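Local coordinates for autoinducer 2-binding protein LsrB (PDB 6DSP), which binds the quorum-sensing signal autoinducer-2 in the cleft between the two lobes of a periplasmic-binding-protein fold, at residues E128-M133 with T248-P253; W158-S161 with D167-S170; N169-E174 with I221-T226. All blocks are in the same frame, centred on the assembly; numbering follows the deposited sequence.

Running from the N terminus, helix 127-144 supplies the first half of interaction 1, whose partner comes 115 residues later at the end of strand 246-249; this wide loop encloses the other two contacts. Interaction 2 closes a short turn, with five residues between 158-161 and 167-170, and ties strand 155-160 to the helix that follows it. Interaction 3 starts on that same helix, sharing Asn169 and Ser170 with interaction 2, and closes at 221-226, the end of strand 219-222 and the loop after it. Strands 155-160, 219-222 and 246-249 are neighbours in one parallel sheet, so the three contacts join the C-terminal ends of these strands to helices 127-144 and 166-182 around the bound ligand.

Interaction 1. Residues E128-M133 with T248-P253; sequences EQLGQM and TGFASP
The ring of Phe250 meets Met133 at its edge: SD lies near the ring plane, 75° off the ring normal and 5.1 Å from the ring centroid, a Met-aromatic contact. The ring atom closest to the sulfur is CE1, 3.9 Å from Met133 SD, and the terminal CE of the methionine lies near the same carbon. Leu130 CD2 is placed obliquely to the ring. This one methyl branch does the touching, with CD2 3.7 Å from Phe250 CZ, and the long directions of the two side chains cross at about a right angle. The far end of the phenylalanine thus abuts both a branched residue and a long, flexible one, spaced three positions apart on the same side of the helix.

Met133 reaches the ring because its chain is fully extended: CG stands anti to the backbone N (chi1 179°), and the remaining torsions keep the thioether straight. A polarisable sulfur suits the rim of an aromatic ring, while the leucine methyl fits a buried place against it.

Phe250 is one of the residues lining the autoinducer-2 pocket, and Trp171 and Trp271 each meet it edge-to-face. Helix 127-144 covers this part of the pocket wall, adding Leu134 and Met137 to the phenylalanine, while Leu130 also touches Trp171 of helix 166-182. The contact therefore packs helix 127-144 against the end of strand 246-249, an edge strand of its four-stranded parallel sheet.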
loop_
_atom_site.group_PDB
_atom_site.type_symbol
_atom_site.label_atom_id
_atom_site.label_comp_id
_atom_site.label_asym_id
_atom_site.label_seq_id
_atom_site.Cartn_x
_atom_site.Cartn_y
_atom_site.Cartn_z
ATOM N N GLU A 128 -10.767 -4.854 -5.088
ATOM C CA GLU A 128 -11.856 -5.608 -4.470
ATOM C C GLU A 128 -11.330 -6.505 -3.354
ATOM O O GLU A 128 -11.912 -6.548 -2.258
ATOM C CB GLU A 128 -12.625 -6.405 -5.541
ATOM C CG GLU A 128 -13.903 -7.021 -4.990
ATOM C CD GLU A 128 -14.747 -7.693 -6.063
ATOM O OE1 GLU A 128 -14.548 -7.365 -7.264
ATOM O OE2 GLU A 128 -15.615 -8.544 -5.706
ATOM N N GLN A 129 -10.228 -7.228 -3.615
ATOM C CA GLN A 129 -9.643 -8.103 -2.594
ATOM C C GLN A 129 -9.261 -7.295 -1.363
ATOM O O GLN A 129 -9.525 -7.696 -0.220
ATOM C CB GLN A 129 -8.343 -8.755 -3.118
ATOM C CG GLN A 129 -8.463 -9.944 -4.031
ATOM C CD GLN A 129 -7.071 -10.455 -4.379
ATOM O OE1 GLN A 129 -6.148 -9.676 -4.735
ATOM N NE2 GLN A 129 -6.893 -11.755 -4.257
ATOM N N LEU A 130 -8.571 -6.174 -1.577
ATOM C CA LEU A 130 -7.999 -5.445 -0.452
ATOM C C LEU A 130 -9.067 -4.644 0.281
ATOM O O LEU A 130 -9.078 -4.617 1.520
ATOM C CB LEU A 130 -6.837 -4.561 -0.934
ATOM C CG LEU A 130 -5.622 -5.383 -1.377
ATOM C CD1 LEU A 130 -4.694 -4.591 -2.276
ATOM C CD2 LEU A 130 -4.869 -5.905 -0.147
ATOM N N GLY A 131 -10.010 -4.030 -0.453
ATOM C CA GLY A 131 -11.114 -3.370 0.223
ATOM C C GLY A 131 -11.936 -4.328 1.070
ATOM O O GLY A 131 -12.272 -4.019 2.218
ATOM N N GLN A 132 -12.229 -5.525 0.534
ATOM C CA GLN A 132 -13.012 -6.500 1.296
ATOM C C GLN A 132 -12.207 -7.056 2.471
ATOM O O GLN A 132 -12.758 -7.287 3.547
ATOM C CB GLN A 132 -13.482 -7.593 0.350
ATOM C CG GLN A 132 -14.496 -7.022 -0.617
ATOM C CD GLN A 132 -14.978 -7.976 -1.662
ATOM O OE1 GLN A 132 -15.486 -7.543 -2.710
ATOM N NE2 GLN A 132 -14.857 -9.272 -1.398
ATOM N N MET A 133 -10.885 -7.255 2.286
ATOM C CA MET A 133 -10.046 -7.696 3.394
ATOM C C MET A 133 -10.115 -6.708 4.549
ATOM O O MET A 133 -10.247 -7.125 5.710
ATOM C CB MET A 133 -8.606 -7.830 2.903
ATOM C CG MET A 133 -7.630 -8.259 3.978
ATOM S SD MET A 133 -5.989 -8.226 3.215
ATOM C CE MET A 133 -4.972 -8.670 4.635
ATOM N N THR A 248 -8.469 -1.140 12.585
ATOM C CA THR A 248 -7.752 -2.099 11.756
ATOM C C THR A 248 -7.182 -1.341 10.576
ATOM O O THR A 248 -7.386 -0.130 10.452
ATOM C CB THR A 248 -8.645 -3.274 11.321
ATOM O OG1 THR A 248 -7.820 -4.326 10.810
ATOM C CG2 THR A 248 -9.692 -2.852 10.294
ATOM N N GLY A 249 -6.446 -2.038 9.715
ATOM C CA GLY A 249 -5.792 -1.356 8.618
ATOM C C GLY A 249 -4.622 -2.166 8.122
ATOM O O GLY A 249 -4.542 -3.373 8.352
ATOM N N PHE A 250 -3.728 -1.476 7.407
ATOM C CA PHE A 250 -2.551 -2.107 6.821
ATOM C C PHE A 250 -1.272 -1.497 7.395
ATOM O O PHE A 250 -1.087 -0.266 7.332
ATOM C CB PHE A 250 -2.528 -1.896 5.305
ATOM C CG PHE A 250 -3.594 -2.663 4.537
ATOM C CD1 PHE A 250 -4.046 -3.947 4.944
ATOM C CD2 PHE A 250 -4.104 -2.118 3.362
ATOM C CE1 PHE A 250 -4.990 -4.633 4.178
ATOM C CE2 PHE A 250 -5.040 -2.808 2.588
ATOM C CZ PHE A 250 -5.483 -4.068 3.002
ATOM N N ALA A 251 -0.352 -2.354 7.854
ATOM C CA ALA A 251 0.979 -1.903 8.255
ATOM C C ALA A 251 1.857 -3.127 8.416
ATOM O O ALA A 251 1.367 -4.224 8.696
ATOM C CB ALA A 251 0.949 -1.095 9.563
ATOM N N SER A 252 3.167 -2.936 8.240
ATOM C CA SER A 252 4.089 -4.033 8.473
ATOM C C SER A 252 4.046 -4.432 9.953
ATOM O O SER A 252 3.851 -3.593 10.840
ATOM C CB SER A 252 5.499 -3.705 7.961
ATOM O OG SER A 252 5.951 -2.430 8.406
ATOM N N PRO A 253 4.206 -5.720 10.248
ATOM C CA PRO A 253 3.861 -6.202 11.598
ATOM C C PRO A 253 4.758 -5.695 12.710
ATOM O O PRO A 253 4.252 -5.449 13.814
ATOM C CB PRO A 253 3.909 -7.728 11.444
ATOM C CG PRO A 253 4.814 -7.956 10.232
ATOM C CD PRO A 253 4.513 -6.814 9.307
#

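Interaction 2. Residues W158-S161 with D167-S170; sequences WHYS and DQNS. With PAV ((2R,4S)-2-methyl-2,3,3,4-tetrahydroxytetrahydrofuran), chain C.
Hydrogen bonds dominate between Ser161 and Gln168. Gln168 OE1 accepts twice: from Ser161 N at 3.1 Å, in the carbonyl plane, and from Ser161 OG at 2.6 Å, above that plane. A second polar link joins Tyr160 OH to Asn169 OD1 at 2.7 Å, the hydroxyl oxygen standing 50° out of the carbonyl plane. The ND2 of Asn169 turns back to the carbonyls of Asn162 and Val165, which anchors the amide.

Van der Waals contact fills the space between. Tyr160 and Gln168 run past each other in opposite directions, with Gln168 CB 3.6 Å from Tyr160 CD2. The glutamine chain is extended beyond CG (chi2 176°), long enough to carry its amide past the ring to the serine.

Ligand bonds form the third group. Gln168 NE2 gives a nearly straight bond to PAV O13 at 2.9 Å (172°), and the same hydroxyl donates to Asp167 OD2 at 2.7 Å. Asp167 OD1 has Lys29 as a salt-bridge partner, and Gln168 NE2 also donates to Asp224.

An amide suits this place because it accepts at one end and donates at the other: Ser161, with Asp224 on the nitrogen side, probably sets its rotation and so presents NE2 to the signal molecule.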
loop_
_atom_site.group_PDB
_atom_site.type_symbol
_atom_site.label_atom_id
_atom_site.label_comp_id
_atom_site.label_asym_id
_atom_site.label_seq_id
_atom_site.Cartn_x
_atom_site.Cartn_y
_atom_site.Cartn_z
ATOM N N TRP A 158 -13.039 5.982 7.405
ATOM C CA TRP A 158 -11.728 5.653 6.858
ATOM C C TRP A 158 -10.729 6.755 7.225
ATOM O O TRP A 158 -11.077 7.948 7.235
ATOM C CB TRP A 158 -11.786 5.550 5.322
ATOM C CG TRP A 158 -12.680 4.472 4.802
ATOM C CD1 TRP A 158 -14.046 4.484 4.759
ATOM C CD2 TRP A 158 -12.264 3.251 4.191
ATOM N NE1 TRP A 158 -14.500 3.315 4.184
ATOM C CE2 TRP A 158 -13.428 2.546 3.820
ATOM C CE3 TRP A 158 -11.019 2.685 3.914
ATOM C CZ2 TRP A 158 -13.380 1.284 3.223
ATOM C CZ3 TRP A 158 -10.963 1.448 3.317
ATOM C CH2 TRP A 158 -12.129 0.761 2.959
ATOM N N HIS A 159 -9.508 6.346 7.564
ATOM C CA HIS A 159 -8.387 7.251 7.889
ATOM C C HIS A 159 -7.187 6.751 7.095
ATOM O O HIS A 159 -6.681 5.653 7.350
ATOM C CB HIS A 159 -8.105 7.217 9.402
ATOM C CG HIS A 159 -6.881 7.992 9.817
ATOM N ND1 HIS A 159 -6.389 7.960 11.109
ATOM C CD2 HIS A 159 -6.027 8.781 9.106
ATOM C CE1 HIS A 159 -5.290 8.700 11.179
ATOM N NE2 HIS A 159 -5.049 9.204 9.980
ATOM N N TYR A 160 -6.756 7.534 6.109
ATOM C CA TYR A 160 -5.601 7.108 5.309
ATOM C C TYR A 160 -4.793 8.340 4.902
ATOM O O TYR A 160 -4.853 9.383 5.558
ATOM C CB TYR A 160 -6.018 6.129 4.206
ATOM C CG TYR A 160 -7.071 6.550 3.212
ATOM C CD1 TYR A 160 -8.423 6.490 3.521
ATOM C CD2 TYR A 160 -6.702 6.939 1.924
ATOM C CE1 TYR A 160 -9.385 6.782 2.553
ATOM C CE2 TYR A 160 -7.666 7.256 0.977
ATOM C CZ TYR A 160 -9.001 7.170 1.306
ATOM O OH TYR A 160 -9.968 7.433 0.376
ATOM N N SER A 161 -3.989 8.199 3.846
ATOM C CA SER A 161 -2.981 9.213 3.536
ATOM C C SER A 161 -3.559 10.466 2.892
ATOM O O SER A 161 -3.355 11.570 3.393
ATOM C CB SER A 161 -1.884 8.608 2.676
ATOM O OG SER A 161 -2.388 8.147 1.427
ATOM N N ASP A 167 -3.513 3.734 -4.917
ATOM C CA ASP A 167 -3.814 2.476 -4.249
ATOM C C ASP A 167 -4.898 2.629 -3.181
ATOM O O ASP A 167 -5.957 1.969 -3.231
ATOM C CB ASP A 167 -2.549 1.768 -3.719
ATOM C CG ASP A 167 -1.791 2.521 -2.623
ATOM O OD1 ASP A 167 -1.929 3.750 -2.457
ATOM O OD2 ASP A 167 -1.012 1.816 -1.944
ATOM N N GLN A 168 -4.678 3.520 -2.232
ATOM C CA GLN A 168 -5.534 3.567 -1.061
ATOM C C GLN A 168 -6.934 4.045 -1.409
ATOM O O GLN A 168 -7.908 3.565 -0.809
ATOM C CB GLN A 168 -4.893 4.433 0.005
ATOM C CG GLN A 168 -3.594 3.885 0.526
ATOM C CD GLN A 168 -2.907 4.772 1.508
ATOM O OE1 GLN A 168 -3.455 5.792 1.984
ATOM N NE2 GLN A 168 -1.668 4.396 1.836
ATOM N N ASN A 169 -7.067 4.983 -2.356
ATOM C CA ASN A 169 -8.402 5.390 -2.778
ATOM C C ASN A 169 -9.144 4.271 -3.510
ATOM O O ASN A 169 -10.357 4.140 -3.353
ATOM C CB ASN A 169 -8.324 6.681 -3.582
ATOM C CG ASN A 169 -8.055 7.853 -2.685
ATOM O OD1 ASN A 169 -8.960 8.328 -2.010
ATOM N ND2 ASN A 169 -6.809 8.281 -2.620
ATOM N N SER A 170 -8.442 3.438 -4.277
ATOM C CA SER A 170 -9.141 2.339 -4.939
ATOM C C SER A 170 -9.707 1.371 -3.912
ATOM O O SER A 170 -10.800 0.822 -4.113
ATOM C CB SER A 170 -8.243 1.640 -5.972
ATOM O OG SER A 170 -7.246 0.820 -5.390
HETATM O O2 PAV C . -1.351 0.754 3.023
HETATM C C2 PAV C . 0.025 0.937 2.627
HETATM C C1 PAV C . 0.973 -0.095 3.276
HETATM O O5 PAV C . 0.427 2.246 3.319
HETATM C C5 PAV C . 1.456 2.773 2.600
HETATM C C4 PAV C . 1.591 1.954 1.303
HETATM O O4 PAV C . 1.760 2.817 0.183
HETATM C C3 PAV C . 0.283 1.156 1.304
HETATM O O3 PAV C . 0.450 -0.062 0.631
HETATM O O13 PAV C . -0.753 1.922 0.732
#

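Interaction 3. Residues N169-E174 with I221-T226; sequences NSWQVE and ICNDST. With PAV ((2R,4S)-2-methyl-2,3,3,4-tetrahydroxytetrahydrofuran), chain C.
The first torsions of Trp171 and Asn223 bring their side chains together: the tryptophan CG stands anti to its carbonyl carbon (chi1 -50°), while the asparagine CG sits between backbone N and carbonyl carbon (chi1 50°). The indole's six-membered end thereby comes beside the asparagine, with Trp171 CE3 3.9 Å from Asn223 CB. Asn223 O also lies at the edge of the indole, 3.8 Å from Trp171 CZ3. The ring and amide planes are 59° apart, and the contact is van der Waals in kind.

A broad, rigid indole suits this wall, since the end that touches Asn223 also borders the ligand: Trp171 CH2 is 3.5 Å from PAV O13. Asn223 centres an inverse gamma turn, after which the backbone reaches the ligand directly, Ser225 N donating to PAV O5 at 2.9 Å. Asp224 caps the turn that leads into helix 227-237, its OD2 accepting from Thr226 N at 2.9 Å. An aspartate fits here, as the carboxylate can meet the backbone N-H groups at a helix start; OD2 also accepts from Ala227.

Helix 166-182 thus lies against the loop joining strand 219-222 to helix 227-237, with Leu134 of helix 127-144 also touching Asn223.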
loop_
_atom_site.group_PDB
_atom_site.type_symbol
_atom_site.label_atom_id
_atom_site.label_comp_id
_atom_site.label_asym_id
_atom_site.label_seq_id
_atom_site.Cartn_x
_atom_site.Cartn_y
_atom_site.Cartn_z
ATOM N N ASN A 169 -7.067 4.983 -2.356
ATOM C CA ASN A 169 -8.402 5.390 -2.778
ATOM C C ASN A 169 -9.144 4.271 -3.510
ATOM O O ASN A 169 -10.357 4.140 -3.353
ATOM C CB ASN A 169 -8.324 6.681 -3.582
ATOM C CG ASN A 169 -8.055 7.853 -2.685
ATOM O OD1 ASN A 169 -8.960 8.328 -2.010
ATOM N ND2 ASN A 169 -6.809 8.281 -2.620
ATOM N N SER A 170 -8.442 3.438 -4.277
ATOM C CA SER A 170 -9.141 2.339 -4.939
ATOM C C SER A 170 -9.707 1.371 -3.912
ATOM O O SER A 170 -10.800 0.822 -4.113
ATOM C CB SER A 170 -8.243 1.640 -5.972
ATOM O OG SER A 170 -7.246 0.820 -5.390
ATOM N N TRP A 171 -9.002 1.171 -2.798
ATOM C CA TRP A 171 -9.521 0.297 -1.756
ATOM C C TRP A 171 -10.721 0.911 -1.054
ATOM O O TRP A 171 -11.660 0.196 -0.717
ATOM C CB TRP A 171 -8.430 -0.048 -0.744
ATOM C CG TRP A 171 -7.156 -0.541 -1.356
ATOM C CD1 TRP A 171 -6.972 -1.112 -2.569
ATOM C CD2 TRP A 171 -5.854 -0.395 -0.777
ATOM N NE1 TRP A 171 -5.633 -1.348 -2.789
ATOM C CE2 TRP A 171 -4.929 -0.906 -1.698
ATOM C CE3 TRP A 171 -5.380 0.121 0.441
ATOM C CZ2 TRP A 171 -3.557 -0.928 -1.433
ATOM C CZ3 TRP A 171 -4.018 0.120 0.684
ATOM C CH2 TRP A 171 -3.121 -0.398 -0.256
ATOM N N GLN A 172 -10.680 2.215 -0.769
ATOM C CA GLN A 172 -11.806 2.889 -0.140
ATOM C C GLN A 172 -13.038 2.779 -1.018
ATOM O O GLN A 172 -14.116 2.444 -0.532
ATOM C CB GLN A 172 -11.439 4.345 0.151
ATOM C CG GLN A 172 -12.409 5.074 1.032
ATOM C CD GLN A 172 -13.554 5.752 0.330
ATOM O OE1 GLN A 172 -13.793 5.555 -0.831
ATOM N NE2 GLN A 172 -14.289 6.541 1.086
ATOM N N VAL A 173 -12.874 2.963 -2.317
ATOM C CA VAL A 173 -14.034 2.894 -3.208
ATOM C C VAL A 173 -14.651 1.506 -3.171
ATOM O O VAL A 173 -15.876 1.355 -3.070
ATOM C CB VAL A 173 -13.638 3.315 -4.633
ATOM C CG1 VAL A 173 -14.732 2.961 -5.601
ATOM C CG2 VAL A 173 -13.341 4.807 -4.667
ATOM N N GLU A 174 -13.819 0.471 -3.253
ATOM C CA GLU A 174 -14.344 -0.891 -3.246
ATOM C C GLU A 174 -14.855 -1.287 -1.872
ATOM O O GLU A 174 -15.879 -1.987 -1.775
ATOM C CB GLU A 174 -13.271 -1.863 -3.716
ATOM C CG GLU A 174 -12.966 -1.731 -5.217
ATOM C CD GLU A 174 -14.223 -1.878 -6.055
ATOM O OE1 GLU A 174 -14.994 -2.812 -5.782
ATOM O OE2 GLU A 174 -14.457 -1.022 -6.937
ATOM N N ILE A 221 -11.108 2.394 9.883
ATOM C CA ILE A 221 -10.369 1.599 8.899
ATOM C C ILE A 221 -9.187 2.446 8.448
ATOM O O ILE A 221 -9.371 3.460 7.772
ATOM C CB ILE A 221 -11.249 1.209 7.692
ATOM C CG1 ILE A 221 -12.524 0.447 8.155
ATOM C CG2 ILE A 221 -10.433 0.365 6.728
ATOM C CD1 ILE A 221 -13.514 0.228 7.005
ATOM N N CYS A 222 -7.984 2.006 8.795
ATOM C CA CYS A 222 -6.758 2.785 8.573
ATOM C C CYS A 222 -5.926 2.115 7.481
ATOM O O CYS A 222 -4.922 1.453 7.779
ATOM C CB CYS A 222 -5.968 2.855 9.879
ATOM S SG CYS A 222 -6.906 3.714 11.166
ATOM N N ASN A 223 -6.338 2.299 6.211
ATOM C CA ASN A 223 -5.688 1.660 5.069
ATOM C C ASN A 223 -4.425 2.391 4.615
ATOM O O ASN A 223 -4.279 2.747 3.444
ATOM C CB ASN A 223 -6.672 1.506 3.900
ATOM C CG ASN A 223 -7.420 2.811 3.570
ATOM O OD1 ASN A 223 -7.921 3.505 4.467
ATOM N ND2 ASN A 223 -7.546 3.103 2.287
ATOM N N ASP A 224 -3.507 2.608 5.562
ATOM C CA ASP A 224 -2.255 3.311 5.320
ATOM C C ASP A 224 -1.309 2.990 6.473
ATOM O O ASP A 224 -1.715 2.979 7.640
ATOM C CB ASP A 224 -2.493 4.812 5.223
ATOM C CG ASP A 224 -1.179 5.586 5.214
ATOM O OD1 ASP A 224 -0.492 5.546 4.165
ATOM O OD2 ASP A 224 -0.818 6.172 6.264
ATOM N N SER A 225 -0.033 2.762 6.138
ATOM C CA SER A 225 0.975 2.303 7.085
ATOM C C SER A 225 1.375 3.354 8.130
ATOM O O SER A 225 2.060 2.999 9.096
ATOM C CB SER A 225 2.214 1.781 6.381
ATOM O OG SER A 225 2.895 2.830 5.746
ATOM N N THR A 226 1.001 4.617 7.935
ATOM C CA THR A 226 1.192 5.666 8.925
ATOM C C THR A 226 -0.084 5.893 9.722
ATOM O O THR A 226 -0.051 6.008 10.955
ATOM C CB THR A 226 1.612 6.996 8.248
ATOM O OG1 THR A 226 2.700 6.771 7.354
ATOM C CG2 THR A 226 2.077 7.980 9.278
HETATM O O2 PAV C . -1.351 0.754 3.023
HETATM C C2 PAV C . 0.025 0.937 2.627
HETATM C C1 PAV C . 0.973 -0.095 3.276
HETATM O O5 PAV C . 0.427 2.246 3.319
HETATM C C5 PAV C . 1.456 2.773 2.600
HETATM C C4 PAV C . 1.591 1.954 1.303
HETATM O O4 PAV C . 1.760 2.817 0.183
HETATM C C3 PAV C . 0.283 1.156 1.304
HETATM O O3 PAV C . 0.450 -0.062 0.631
HETATM O O13 PAV C . -0.753 1.922 0.732
#